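Local coordinates for protein 3-dehydroquinate dehydratase (Geobacillus kaustophilus, PDB 2YR1) that probably catalyses the cis-dehydration of 3-dehydroquinate to 3-dehydroshikimate through a Schiff base, the third step of the chorismate pathway, at residues A[25-30]-A[53-58]; A[57-62]-A[94-99]; A[120-125]-A[163-168]; A[216-221]-A[250-255]. All coordinates share one frame; numbering follows the deposited sequence.

In the fold
The chain folds as a parallel-stranded TIM barrel ringed by helices. Contacts 1 and 2 adjoin, sharing Arg57 and Ala58: the loop after strand 48-52 meets the end of strand 21-26 on one side and the loop before helix 99-112 on the other. Contact 1 is partly buried and mixes a CH-pi contact with a backbone hydrogen bond and a salt bridge, whereas contact 2 lies at the surface and is mainly apolar. Contact 3, also a surface contact, sets the end of strand 117-121 against the last turn of helix 155-167. Contact 4, across the chain's centre from contacts 1 and 2, is partly buried helix packing beside the second subunit.

Contact 1. Residues A[25-30]-A[53-58]; sequences PVVGED and ADFFRA
Val27 packs over one face of the Phe55 ring at the tight end of this contact. Its CB stands 3.8 Å from the centroid of the Phe55 ring and only 7° off the ring normal, a CH-pi contact, while Val27 CG1 reaches Phe55 CE1 at 3.7 Å. A branched valine suits the place because a methyl and its branch carbon together spread over the ring face. Farther along, the two backbones close on each other. Arg57 N donates to Glu29 O over 2.6 Å, and the same oxygen receives the CA-H of Phe56, whose CA is 3.1 Å away. In return, Glu29 CA lies 3.3 Å from Phe55 O. The CB of Phe56 points away from the partner segment, yet its ring lies obliquely beside Asp30, CE1 to C at 4.0 Å, while packing on Val34 of helix 31-43 and Val65 of helix 62-75. The outer side is looser and wetter. A water bridges Glu29 O and Ala58 N, and exposed Glu29 runs out fully extended (chi1 -169°) to form a salt bridge, OE1 to Arg57 NE at 2.6 Å. Carboxylate and guanidinium planes stand steeply to each other, and the hydrogen bond within the bridge is weak. Asp30 then caps helix 31-43 through Lys33 N. Loops joined in this way beyond neighbouring parallel strands, close to the predicted substrate residues Arg52 and Ser235, are typical of the catalytic end of a TIM barrel.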
loop_
_atom_site.group_PDB
_atom_site.type_symbol
_atom_site.label_atom_id
_atom_site.label_comp_id
_atom_site.label_asym_id
_atom_site.label_seq_id
_atom_site.Cartn_x
_atom_site.Cartn_y
_atom_site.Cartn_z
ATOM N N PRO A 25 1.048 -21.507 -1.698
ATOM C CA PRO A 25 0.533 -22.732 -1.095
ATOM C C PRO A 25 0.195 -23.829 -2.096
ATOM O O PRO A 25 -0.152 -23.566 -3.234
ATOM C CB PRO A 25 -0.717 -22.248 -0.393
ATOM C CG PRO A 25 -1.265 -21.297 -1.425
ATOM C CD PRO A 25 -0.020 -20.494 -1.784
ATOM N N VAL A 26 0.310 -25.065 -1.643
ATOM C CA VAL A 26 -0.047 -26.215 -2.451
ATOM C C VAL A 26 -1.080 -26.892 -1.574
ATOM O O VAL A 26 -0.781 -27.270 -0.437
ATOM C CB VAL A 26 1.125 -27.191 -2.655
ATOM C CG1 VAL A 26 0.617 -28.463 -3.317
ATOM C CG2 VAL A 26 2.194 -26.562 -3.512
ATOM N N VAL A 27 -2.308 -26.987 -2.072
ATOM C CA VAL A 27 -3.375 -27.636 -1.333
ATOM C C VAL A 27 -3.810 -28.813 -2.189
ATOM O O VAL A 27 -4.132 -28.662 -3.373
ATOM C CB VAL A 27 -4.586 -26.695 -1.084
ATOM C CG1 VAL A 27 -4.160 -25.498 -0.248
ATOM C CG2 VAL A 27 -5.179 -26.236 -2.400
ATOM N N GLY A 28 -3.780 -29.994 -1.594
ATOM C CA GLY A 28 -4.168 -31.185 -2.320
ATOM C C GLY A 28 -4.754 -32.196 -1.362
ATOM O O GLY A 28 -4.107 -32.584 -0.394
ATOM N N GLU A 29 -5.982 -32.622 -1.634
ATOM C CA GLU A 29 -6.651 -33.591 -0.790
ATOM C C GLU A 29 -5.877 -34.899 -0.720
ATOM O O GLU A 29 -5.833 -35.542 0.331
ATOM C CB GLU A 29 -8.055 -33.859 -1.320
ATOM C CG GLU A 29 -8.924 -34.660 -0.372
ATOM C CD GLU A 29 -10.341 -34.822 -0.883
ATOM O OE1 GLU A 29 -11.158 -35.441 -0.165
ATOM O OE2 GLU A 29 -10.636 -34.328 -2.002
ATOM N N ASP A 30 -5.272 -35.301 -1.832
ATOM C CA ASP A 30 -4.517 -36.544 -1.843
ATOM C C ASP A 30 -3.173 -36.438 -2.548
ATOM O O ASP A 30 -2.896 -35.479 -3.269
ATOM C CB ASP A 30 -5.346 -37.660 -2.480
ATOM C CG ASP A 30 -5.606 -37.425 -3.952
ATOM O OD1 ASP A 30 -4.631 -37.418 -4.729
ATOM O OD2 ASP A 30 -6.786 -37.252 -4.330
ATOM N N ALA A 53 -0.681 -29.254 4.489
ATOM C CA ALA A 53 -0.950 -30.661 4.746
ATOM C C ALA A 53 -2.298 -30.970 5.383
ATOM O O ALA A 53 -2.725 -32.130 5.387
ATOM C CB ALA A 53 0.181 -31.252 5.585
ATOM N N ASP A 54 -2.982 -29.961 5.914
ATOM C CA ASP A 54 -4.271 -30.223 6.535
ATOM C C ASP A 54 -5.390 -30.516 5.533
ATOM O O ASP A 54 -6.532 -30.779 5.929
ATOM C CB ASP A 54 -4.667 -29.087 7.481
ATOM C CG ASP A 54 -4.480 -27.717 6.874
ATOM O OD1 ASP A 54 -3.360 -27.410 6.416
ATOM O OD2 ASP A 54 -5.457 -26.941 6.876
ATOM N N PHE A 55 -5.056 -30.476 4.246
ATOM C CA PHE A 55 -6.015 -30.780 3.185
ATOM C C PHE A 55 -5.938 -32.275 2.853
ATOM O O PHE A 55 -6.918 -32.883 2.428
ATOM C CB PHE A 55 -5.706 -29.975 1.916
ATOM C CG PHE A 55 -6.275 -28.585 1.925
ATOM C CD1 PHE A 55 -5.705 -27.589 2.710
ATOM C CD2 PHE A 55 -7.407 -28.279 1.171
ATOM C CE1 PHE A 55 -6.253 -26.310 2.747
ATOM C CE2 PHE A 55 -7.964 -27.002 1.201
ATOM C CZ PHE A 55 -7.386 -26.015 1.993
ATOM N N PHE A 56 -4.748 -32.838 3.057
ATOM C CA PHE A 56 -4.431 -34.244 2.809
ATOM C C PHE A 56 -5.406 -35.151 3.570
ATOM O O PHE A 56 -5.427 -35.152 4.808
ATOM C CB PHE A 56 -2.999 -34.497 3.297
ATOM C CG PHE A 56 -2.320 -35.669 2.663
ATOM C CD1 PHE A 56 -1.765 -35.562 1.394
ATOM C CD2 PHE A 56 -2.174 -36.864 3.364
ATOM C CE1 PHE A 56 -1.066 -36.625 0.833
ATOM C CE2 PHE A 56 -1.476 -37.936 2.809
ATOM C CZ PHE A 56 -0.918 -37.817 1.544
ATOM N N ARG A 57 -6.217 -35.923 2.850
ATOM C CA ARG A 57 -7.158 -36.804 3.542
ATOM C C ARG A 57 -6.458 -37.952 4.274
ATOM O O ARG A 57 -6.870 -38.317 5.364
ATOM C CB ARG A 57 -8.216 -37.376 2.577
ATOM C CG ARG A 57 -9.526 -36.578 2.540
ATOM C CD ARG A 57 -10.708 -37.388 1.976
ATOM N NE ARG A 57 -10.465 -37.865 0.614
ATOM C CZ ARG A 57 -9.775 -38.964 0.300
ATOM N NH1 ARG A 57 -9.251 -39.729 1.251
ATOM N NH2 ARG A 57 -9.588 -39.284 -0.976
ATOM N N ALA A 58 -5.397 -38.497 3.680
ATOM C CA ALA A 58 -4.648 -39.607 4.277
ATOM C C ALA A 58 -3.529 -39.176 5.226
ATOM O O ALA A 58 -2.442 -39.762 5.212
ATOM C CB ALA A 58 -4.060 -40.490 3.182
HETATM O O HOH W 1 -5.428 -37.825 1.311
#

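Contact 2. Residues A[57-62]-A[94-99]; sequences RAIDDQ and PIPLNE
Ile59 is aimed at Ile95, Pro96 and Leu97 by its first torsion: CG1 sits between the backbone N and the carbonyl carbon (chi1 48°), and an extended second torsion (169°) carries CD1 out into the facing loop. The two segments are successive beta-alpha loops of the TIM barrel, one leading into helix 62-75 and the other into helix 99-112. The first is folded by a type I beta turn from Ala58 to Asp61, closed by Asp61 N to Ala58 O at 3.1 Å. Each loop ends in an N-cap, Asp61 for one helix and Asn98 for the other, short polar side chains that can fold back on the first turn of the helix. Between them the contact is chiefly apolar. The Ile59 chain crosses Pro96, with Ile59 CG1 3.7 Å from Pro96 CG, and its CD1 lies 3.9 Å from Leu97 CD2; its very close approach to Ile95 is doubtful in the model. Leu97 and Ile95 both also pack on Val102 of helix 99-112, so buried Ile59 joins an existing apolar patch, for which a long branched side chain is well suited. On the exposed side, Asp60 lays its carboxylate against the proline ring, OD2 being 3.3 Å from Pro96 CG. Asp60 OD1 also lies 3.6 Å from Leu97 CB, and Leu97 CD2 lies 3.3 Å from the carbonyl oxygen Ile59 O.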
loop_
_atom_site.group_PDB
_atom_site.type_symbol
_atom_site.label_atom_id
_atom_site.label_comp_id
_atom_site.label_asym_id
_atom_site.label_seq_id
_atom_site.Cartn_x
_atom_site.Cartn_y
_atom_site.Cartn_z
ATOM N N ARG A 57 -6.217 -35.923 2.850
ATOM C CA ARG A 57 -7.158 -36.804 3.542
ATOM C C ARG A 57 -6.458 -37.952 4.274
ATOM O O ARG A 57 -6.870 -38.317 5.364
ATOM C CB ARG A 57 -8.216 -37.376 2.577
ATOM C CG ARG A 57 -9.526 -36.578 2.540
ATOM C CD ARG A 57 -10.708 -37.388 1.976
ATOM N NE ARG A 57 -10.465 -37.865 0.614
ATOM C CZ ARG A 57 -9.775 -38.964 0.300
ATOM N NH1 ARG A 57 -9.251 -39.729 1.251
ATOM N NH2 ARG A 57 -9.588 -39.284 -0.976
ATOM N N ALA A 58 -5.397 -38.497 3.680
ATOM C CA ALA A 58 -4.648 -39.607 4.277
ATOM C C ALA A 58 -3.529 -39.176 5.226
ATOM O O ALA A 58 -2.442 -39.762 5.212
ATOM C CB ALA A 58 -4.060 -40.490 3.182
ATOM N N ILE A 59 -3.780 -38.163 6.046
ATOM C CA ILE A 59 -2.749 -37.719 6.978
ATOM C C ILE A 59 -2.565 -38.755 8.081
ATOM O O ILE A 59 -1.586 -38.707 8.827
ATOM C CB ILE A 59 -3.105 -36.382 7.646
ATOM C CG1 ILE A 59 -4.532 -36.434 8.170
ATOM C CG2 ILE A 59 -2.920 -35.247 6.668
ATOM C CD1 ILE A 59 -4.872 -35.289 9.060
ATOM N N ASP A 60 -3.518 -39.680 8.175
ATOM C CA ASP A 60 -3.478 -40.731 9.178
ATOM C C ASP A 60 -2.415 -41.746 8.810
ATOM O O ASP A 60 -2.148 -42.674 9.574
ATOM C CB ASP A 60 -4.821 -41.460 9.269
ATOM C CG ASP A 60 -5.956 -40.577 9.769
ATOM O OD1 ASP A 60 -5.700 -39.676 10.598
ATOM O OD2 ASP A 60 -7.112 -40.811 9.349
ATOM N N ASP A 61 -1.812 -41.575 7.638
ATOM C CA ASP A 61 -0.796 -42.504 7.177
ATOM C C ASP A 61 0.558 -41.837 6.987
ATOM O O ASP A 61 0.815 -41.212 5.956
ATOM C CB ASP A 61 -1.242 -43.150 5.866
ATOM C CG ASP A 61 -0.629 -44.521 5.659
ATOM O OD1 ASP A 61 0.609 -44.644 5.802
ATOM O OD2 ASP A 61 -1.385 -45.475 5.353
ATOM N N GLN A 62 1.429 -41.979 7.982
ATOM C CA GLN A 62 2.745 -41.367 7.909
ATOM C C GLN A 62 3.521 -41.789 6.672
ATOM O O GLN A 62 4.191 -40.962 6.048
ATOM C CB GLN A 62 3.568 -41.694 9.162
ATOM C CG GLN A 62 3.131 -40.934 10.396
ATOM C CD GLN A 62 4.143 -40.994 11.529
ATOM O OE1 GLN A 62 3.945 -40.375 12.568
ATOM N NE2 GLN A 62 5.225 -41.739 11.334
ATOM N N PRO A 94 -10.627 -30.041 8.035
ATOM C CA PRO A 94 -10.970 -31.031 9.068
ATOM C C PRO A 94 -9.873 -32.089 9.104
ATOM O O PRO A 94 -9.465 -32.609 8.057
ATOM C CB PRO A 94 -12.303 -31.591 8.581
ATOM C CG PRO A 94 -12.117 -31.589 7.094
ATOM C CD PRO A 94 -11.493 -30.219 6.851
ATOM N N ILE A 95 -9.417 -32.411 10.312
ATOM C CA ILE A 95 -8.323 -33.358 10.517
ATOM C C ILE A 95 -8.702 -34.552 11.416
ATOM O O ILE A 95 -9.153 -34.373 12.542
ATOM C CB ILE A 95 -7.115 -32.586 11.107
ATOM C CG1 ILE A 95 -5.949 -33.518 11.385
ATOM C CG2 ILE A 95 -7.527 -31.880 12.393
ATOM C CD1 ILE A 95 -4.700 -32.782 11.822
ATOM N N PRO A 96 -8.515 -35.786 10.914
ATOM C CA PRO A 96 -8.824 -37.034 11.627
ATOM C C PRO A 96 -7.921 -37.421 12.801
ATOM O O PRO A 96 -8.362 -38.134 13.704
ATOM C CB PRO A 96 -8.776 -38.076 10.519
ATOM C CG PRO A 96 -7.698 -37.550 9.624
ATOM C CD PRO A 96 -8.068 -36.080 9.539
ATOM N N LEU A 97 -6.658 -36.991 12.777
ATOM C CA LEU A 97 -5.726 -37.324 13.860
ATOM C C LEU A 97 -5.647 -36.144 14.809
ATOM O O LEU A 97 -5.767 -35.009 14.383
ATOM C CB LEU A 97 -4.342 -37.653 13.289
ATOM C CG LEU A 97 -3.546 -36.540 12.606
ATOM C CD1 LEU A 97 -2.778 -35.779 13.661
ATOM C CD2 LEU A 97 -2.581 -37.128 11.589
ATOM N N ASN A 98 -5.453 -36.399 16.096
ATOM C CA ASN A 98 -5.402 -35.295 17.045
ATOM C C ASN A 98 -3.999 -34.746 17.300
ATOM O O ASN A 98 -3.026 -35.132 16.642
ATOM C CB ASN A 98 -6.080 -35.691 18.370
ATOM C CG ASN A 98 -5.167 -36.469 19.304
ATOM O OD1 ASN A 98 -4.271 -35.899 19.933
ATOM N ND2 ASN A 98 -5.390 -37.778 19.401
ATOM N N GLU A 99 -3.926 -33.826 18.254
ATOM C CA GLU A 99 -2.698 -33.148 18.653
ATOM C C GLU A 99 -1.398 -33.957 18.612
ATOM O O GLU A 99 -0.486 -33.641 17.835
ATOM C CB GLU A 99 -2.889 -32.578 20.056
ATOM C CG GLU A 99 -1.643 -31.975 20.665
ATOM C CD GLU A 99 -1.947 -31.180 21.919
ATOM O OE1 GLU A 99 -2.284 -31.783 22.966
ATOM O OE2 GLU A 99 -1.863 -29.940 21.845
#

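Contact 3. Residues A[120-125]-A[163-168]; sequences YELAYG and RQAERY
Leu122 makes the apolar part of the contact, laying CD1 along the helix at Gln164 and Ala165. With CG anti to the backbone N (chi1 -175°), CD1 comes to 3.8 Å from Ala165 CB and from Gln164 CB, and to 3.3 Å from Ala165 N. The small alanine lets the leucine methyl approach the helix backbone itself. Leu122 CG meets the rim of the Tyr168 ring, near its plane, at 4.2 Å from CE1. In this TIM barrel Leu122 and Ala165 also both rest on Val144 of strand 141-148, the neighbour of strand 117-121 that leads into helix 155-167. The aromatic part belongs to Tyr168 and Gly125. Gly125 O lies over one face of the ring, 3.7 Å above its plane and displaced toward the rim, while Gly125 CA is 3.6 Å from Tyr168 OH. Glycine suits this turn because its backbone angles (21°, -112°) are unfavourable for other residues. Among the hydrogen bonds inside the segments, Gly125 N binds Leu122 O at 2.8 Å, and Arg167 NH1 approaches Gln164 OE1 at 3.0 Å from above the amide plane.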
loop_
_atom_site.group_PDB
_atom_site.type_symbol
_atom_site.label_atom_id
_atom_site.label_comp_id
_atom_site.label_asym_id
_atom_site.label_seq_id
_atom_site.Cartn_x
_atom_site.Cartn_y
_atom_site.Cartn_z
ATOM N N TYR A 120 3.722 -23.718 13.318
ATOM C CA TYR A 120 3.028 -24.249 14.486
ATOM C C TYR A 120 2.311 -23.108 15.196
ATOM O O TYR A 120 2.821 -21.986 15.258
ATOM C CB TYR A 120 4.016 -24.927 15.434
ATOM C CG TYR A 120 3.390 -26.013 16.260
ATOM C CD1 TYR A 120 2.814 -27.125 15.647
ATOM C CD2 TYR A 120 3.385 -25.947 17.654
ATOM C CE1 TYR A 120 2.253 -28.142 16.393
ATOM C CE2 TYR A 120 2.823 -26.967 18.414
ATOM C CZ TYR A 120 2.259 -28.064 17.774
ATOM O OH TYR A 120 1.698 -29.089 18.508
ATOM N N GLU A 121 1.138 -23.412 15.744
ATOM C CA GLU A 121 0.293 -22.422 16.403
ATOM C C GLU A 121 0.756 -21.952 17.777
ATOM O O GLU A 121 1.019 -22.771 18.668
ATOM C CB GLU A 121 -1.131 -22.979 16.539
ATOM C CG GLU A 121 -1.439 -24.160 15.600
ATOM C CD GLU A 121 -1.633 -23.743 14.151
ATOM O OE1 GLU A 121 -2.797 -23.649 13.695
ATOM O OE2 GLU A 121 -0.616 -23.506 13.469
ATOM N N LEU A 122 0.819 -20.634 17.955
ATOM C CA LEU A 122 1.219 -20.072 19.238
ATOM C C LEU A 122 0.219 -20.536 20.282
ATOM O O LEU A 122 0.564 -20.754 21.439
ATOM C CB LEU A 122 1.234 -18.535 19.195
ATOM C CG LEU A 122 1.773 -17.920 20.502
ATOM C CD1 LEU A 122 2.513 -16.640 20.220
ATOM C CD2 LEU A 122 0.628 -17.674 21.472
ATOM N N ALA A 123 -1.026 -20.707 19.854
ATOM C CA ALA A 123 -2.085 -21.137 20.753
ATOM C C ALA A 123 -1.727 -22.392 21.539
ATOM O O ALA A 123 -2.326 -22.660 22.574
ATOM C CB ALA A 123 -3.373 -21.363 19.969
ATOM N N TYR A 124 -0.754 -23.159 21.057
ATOM C CA TYR A 124 -0.352 -24.387 21.747
ATOM C C TYR A 124 0.666 -24.140 22.856
ATOM O O TYR A 124 1.314 -25.075 23.332
ATOM C CB TYR A 124 0.196 -25.412 20.746
ATOM C CG TYR A 124 -0.811 -25.858 19.703
ATOM C CD1 TYR A 124 -0.480 -26.822 18.755
ATOM C CD2 TYR A 124 -2.095 -25.300 19.653
ATOM C CE1 TYR A 124 -1.401 -27.226 17.776
ATOM C CE2 TYR A 124 -3.021 -25.693 18.684
ATOM C CZ TYR A 124 -2.667 -26.656 17.751
ATOM O OH TYR A 124 -3.579 -27.049 16.796
ATOM N N GLY A 125 0.781 -22.874 23.258
ATOM C CA GLY A 125 1.684 -22.460 24.321
ATOM C C GLY A 125 2.863 -23.345 24.690
ATOM O O GLY A 125 3.811 -23.492 23.918
ATOM N N ARG A 163 5.307 -10.934 20.221
ATOM C CA ARG A 163 6.345 -10.928 21.240
ATOM C C ARG A 163 6.434 -12.315 21.865
ATOM O O ARG A 163 7.523 -12.824 22.092
ATOM C CB ARG A 163 6.045 -9.883 22.321
ATOM C CG ARG A 163 6.196 -8.447 21.846
ATOM C CD ARG A 163 6.762 -7.573 22.952
ATOM N NE ARG A 163 5.788 -7.337 24.008
ATOM C CZ ARG A 163 6.093 -7.250 25.301
ATOM N NH1 ARG A 163 7.351 -7.385 25.698
ATOM N NH2 ARG A 163 5.140 -7.026 26.196
ATOM N N GLN A 164 5.278 -12.928 22.114
ATOM C CA GLN A 164 5.210 -14.251 22.729
ATOM C C GLN A 164 5.777 -15.330 21.801
ATOM O O GLN A 164 6.465 -16.253 22.250
ATOM C CB GLN A 164 3.757 -14.572 23.093
ATOM C CG GLN A 164 3.598 -15.597 24.203
ATOM C CD GLN A 164 3.806 -14.988 25.575
ATOM O OE1 GLN A 164 4.907 -14.552 25.916
ATOM N NE2 GLN A 164 2.742 -14.941 26.365
ATOM N N ALA A 165 5.478 -15.219 20.511
ATOM C CA ALA A 165 5.976 -16.183 19.546
ATOM C C ALA A 165 7.503 -16.214 19.659
ATOM O O ALA A 165 8.111 -17.283 19.708
ATOM C CB ALA A 165 5.550 -15.787 18.142
ATOM N N GLU A 166 8.118 -15.034 19.713
ATOM C CA GLU A 166 9.560 -14.953 19.841
ATOM C C GLU A 166 9.958 -15.523 21.202
ATOM O O GLU A 166 10.946 -16.226 21.299
ATOM C CB GLU A 166 10.050 -13.502 19.710
ATOM C CG GLU A 166 11.572 -13.368 19.845
ATOM C CD GLU A 166 12.025 -11.916 19.828
ATOM O OE1 GLU A 166 11.454 -11.108 20.583
ATOM O OE2 GLU A 166 12.942 -11.586 19.056
ATOM N N ARG A 167 9.179 -15.229 22.241
ATOM C CA ARG A 167 9.464 -15.756 23.584
ATOM C C ARG A 167 9.513 -17.299 23.588
ATOM O O ARG A 167 10.332 -17.900 24.302
ATOM C CB ARG A 167 8.399 -15.307 24.587
ATOM C CG ARG A 167 8.256 -13.808 24.758
ATOM C CD ARG A 167 8.728 -13.349 26.127
ATOM N NE ARG A 167 8.569 -11.909 26.300
ATOM C CZ ARG A 167 7.400 -11.276 26.388
ATOM N NH1 ARG A 167 6.255 -11.951 26.326
ATOM N NH2 ARG A 167 7.376 -9.959 26.526
ATOM N N TYR A 168 8.645 -17.933 22.795
ATOM C CA TYR A 168 8.597 -19.399 22.717
ATOM C C TYR A 168 9.665 -20.014 21.817
ATOM O O TYR A 168 9.661 -21.219 21.577
ATOM C CB TYR A 168 7.221 -19.874 22.243
ATOM C CG TYR A 168 6.130 -19.778 23.282
ATOM C CD1 TYR A 168 4.960 -19.064 23.023
ATOM C CD2 TYR A 168 6.242 -20.434 24.512
ATOM C CE1 TYR A 168 3.930 -19.004 23.950
ATOM C CE2 TYR A 168 5.209 -20.381 25.457
ATOM C CZ TYR A 168 4.055 -19.663 25.163
ATOM O OH TYR A 168 3.012 -19.612 26.065
#

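Contact 4. Residues A[216-221]-A[250-255]; sequences RLAGWL and SILQTY
The backbones come nearest at Ala218 and Leu252, whose CA atoms are 7.9 Å apart. Helix 213-218 passes here into a 3-10 turn at 219-221, facing the regular last turns of helix 242-256. Leu252 carries most of the contact. Its first torsion (chi1 -162°) swings the branch across to the opposite segment, where CD2 lies 3.3 Å from Leu217 O, 3.9 Å from Ala218 CB and 3.9 Å from Leu221 CD1; the two leucines meet tip to tip. Trp220 slides past Leu252 in the opposite direction, its CZ2 3.8 Å from Leu252 CG, and its large flat ring spans far enough to meet Gln253 as well, CH2 to CG at 3.5 Å. Two things steady the indole: Leu221 CG packs over the centre of one face, and NE1 donates to Leu217 O at 3.0 Å, a weak bond at 133° that still gives the N-H a partner. Gln253 suits the margin, since its aliphatic CG packs on the ring while NE2 makes a weak hydrogen bond to Glu19. Around the pair, Leu217 also packs on Leu252 of the second subunit and Tyr255 OH bonds to Asp244 of that subunit, placing the contact at the homodimer interface. Inward, the helix is tied to the barrel: Arg216, a predicted substrate-binding residue, bonds through its carbonyl O to Thr227 of strand 226-228.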
loop_
_atom_site.group_PDB
_atom_site.type_symbol
_atom_site.label_atom_id
_atom_site.label_comp_id
_atom_site.label_asym_id
_atom_site.label_seq_id
_atom_site.Cartn_x
_atom_site.Cartn_y
_atom_site.Cartn_z
ATOM N N ARG A 216 -0.602 -7.507 1.328
ATOM C CA ARG A 216 0.170 -8.558 0.679
ATOM C C ARG A 216 1.163 -7.957 -0.316
ATOM O O ARG A 216 2.161 -8.580 -0.675
ATOM C CB ARG A 216 -0.780 -9.535 -0.058
ATOM C CG ARG A 216 -1.822 -10.176 0.840
ATOM C CD ARG A 216 -2.653 -11.221 0.082
ATOM N NE ARG A 216 -3.612 -11.929 0.924
ATOM C CZ ARG A 216 -3.297 -12.884 1.797
ATOM N NH1 ARG A 216 -2.037 -13.255 1.962
ATOM N NH2 ARG A 216 -4.247 -13.489 2.500
ATOM N N LEU A 217 0.901 -6.732 -0.753
ATOM C CA LEU A 217 1.768 -6.088 -1.728
ATOM C C LEU A 217 2.712 -5.062 -1.108
ATOM O O LEU A 217 3.747 -4.751 -1.692
ATOM C CB LEU A 217 0.916 -5.389 -2.799
ATOM C CG LEU A 217 -0.111 -6.202 -3.606
ATOM C CD1 LEU A 217 -0.993 -5.266 -4.399
ATOM C CD2 LEU A 217 0.601 -7.182 -4.538
ATOM N N ALA A 218 2.354 -4.537 0.064
ATOM C CA ALA A 218 3.161 -3.502 0.705
ATOM C C ALA A 218 3.537 -3.758 2.156
ATOM O O ALA A 218 4.175 -2.924 2.782
ATOM C CB ALA A 218 2.430 -2.162 0.605
ATOM N N GLY A 219 3.145 -4.898 2.700
ATOM C CA GLY A 219 3.481 -5.174 4.081
ATOM C C GLY A 219 4.978 -5.194 4.333
ATOM O O GLY A 219 5.424 -4.855 5.430
ATOM N N TRP A 220 5.756 -5.575 3.323
ATOM C CA TRP A 220 7.208 -5.621 3.471
ATOM C C TRP A 220 7.808 -4.271 3.822
ATOM O O TRP A 220 8.918 -4.209 4.341
ATOM C CB TRP A 220 7.867 -6.169 2.194
ATOM C CG TRP A 220 7.618 -5.350 0.969
ATOM C CD1 TRP A 220 6.491 -5.353 0.191
ATOM C CD2 TRP A 220 8.491 -4.362 0.411
ATOM N NE1 TRP A 220 6.611 -4.425 -0.814
ATOM C CE2 TRP A 220 7.828 -3.802 -0.703
ATOM C CE3 TRP A 220 9.770 -3.897 0.745
ATOM C CZ2 TRP A 220 8.401 -2.796 -1.492
ATOM C CZ3 TRP A 220 10.344 -2.898 -0.041
ATOM C CH2 TRP A 220 9.652 -2.357 -1.151
ATOM N N LEU A 221 7.079 -3.187 3.548
ATOM C CA LEU A 221 7.561 -1.831 3.856
ATOM C C LEU A 221 7.465 -1.554 5.368
ATOM O O LEU A 221 8.049 -0.596 5.889
ATOM C CB LEU A 221 6.713 -0.787 3.095
ATOM C CG LEU A 221 6.925 -0.718 1.569
ATOM C CD1 LEU A 221 5.771 0.047 0.913
ATOM C CD2 LEU A 221 8.245 -0.041 1.250
ATOM N N SER A 250 7.880 -4.988 -7.992
ATOM C CA SER A 250 8.954 -4.394 -8.773
ATOM C C SER A 250 8.783 -2.878 -8.874
ATOM O O SER A 250 9.736 -2.125 -8.686
ATOM C CB SER A 250 9.005 -5.030 -10.159
ATOM O OG SER A 250 9.309 -6.415 -10.045
ATOM N N ILE A 251 7.563 -2.439 -9.136
ATOM C CA ILE A 251 7.288 -1.012 -9.238
ATOM C C ILE A 251 7.476 -0.372 -7.865
ATOM O O ILE A 251 8.206 0.598 -7.712
ATOM C CB ILE A 251 5.858 -0.789 -9.732
ATOM C CG1 ILE A 251 5.760 -1.295 -11.173
ATOM C CG2 ILE A 251 5.477 0.690 -9.603
ATOM C CD1 ILE A 251 4.365 -1.389 -11.702
ATOM N N LEU A 252 6.840 -0.949 -6.858
ATOM C CA LEU A 252 6.949 -0.420 -5.513
ATOM C C LEU A 252 8.411 -0.361 -5.082
ATOM O O LEU A 252 8.827 0.603 -4.457
ATOM C CB LEU A 252 6.142 -1.294 -4.547
ATOM C CG LEU A 252 5.757 -0.715 -3.187
ATOM C CD1 LEU A 252 5.074 0.655 -3.361
ATOM C CD2 LEU A 252 4.829 -1.714 -2.482
ATOM N N GLN A 253 9.190 -1.383 -5.441
ATOM C CA GLN A 253 10.587 -1.432 -5.052
ATOM C C GLN A 253 11.484 -0.400 -5.707
ATOM O O GLN A 253 12.330 0.203 -5.035
ATOM C CB GLN A 253 11.156 -2.831 -5.285
ATOM C CG GLN A 253 10.729 -3.802 -4.205
ATOM C CD GLN A 253 11.475 -5.105 -4.252
ATOM O OE1 GLN A 253 11.202 -5.967 -5.091
ATOM N NE2 GLN A 253 12.435 -5.262 -3.347
ATOM N N THR A 254 11.314 -0.180 -7.005
ATOM C CA THR A 254 12.152 0.801 -7.670
ATOM C C THR A 254 11.838 2.190 -7.127
ATOM O O THR A 254 12.736 2.960 -6.815
ATOM C CB THR A 254 11.939 0.793 -9.193
ATOM O OG1 THR A 254 10.707 1.444 -9.506
ATOM C CG2 THR A 254 11.887 -0.621 -9.711
ATOM N N TYR A 255 10.556 2.486 -6.968
ATOM C CA TYR A 255 10.127 3.794 -6.489
ATOM C C TYR A 255 10.169 4.108 -4.989
ATOM O O TYR A 255 10.108 5.266 -4.608
ATOM C CB TYR A 255 8.727 4.066 -7.046
ATOM C CG TYR A 255 8.755 4.216 -8.548
ATOM C CD1 TYR A 255 9.388 5.310 -9.141
ATOM C CD2 TYR A 255 8.230 3.233 -9.378
ATOM C CE1 TYR A 255 9.501 5.412 -10.516
ATOM C CE2 TYR A 255 8.337 3.326 -10.760
ATOM C CZ TYR A 255 8.974 4.418 -11.319
ATOM O OH TYR A 255 9.074 4.524 -12.689
#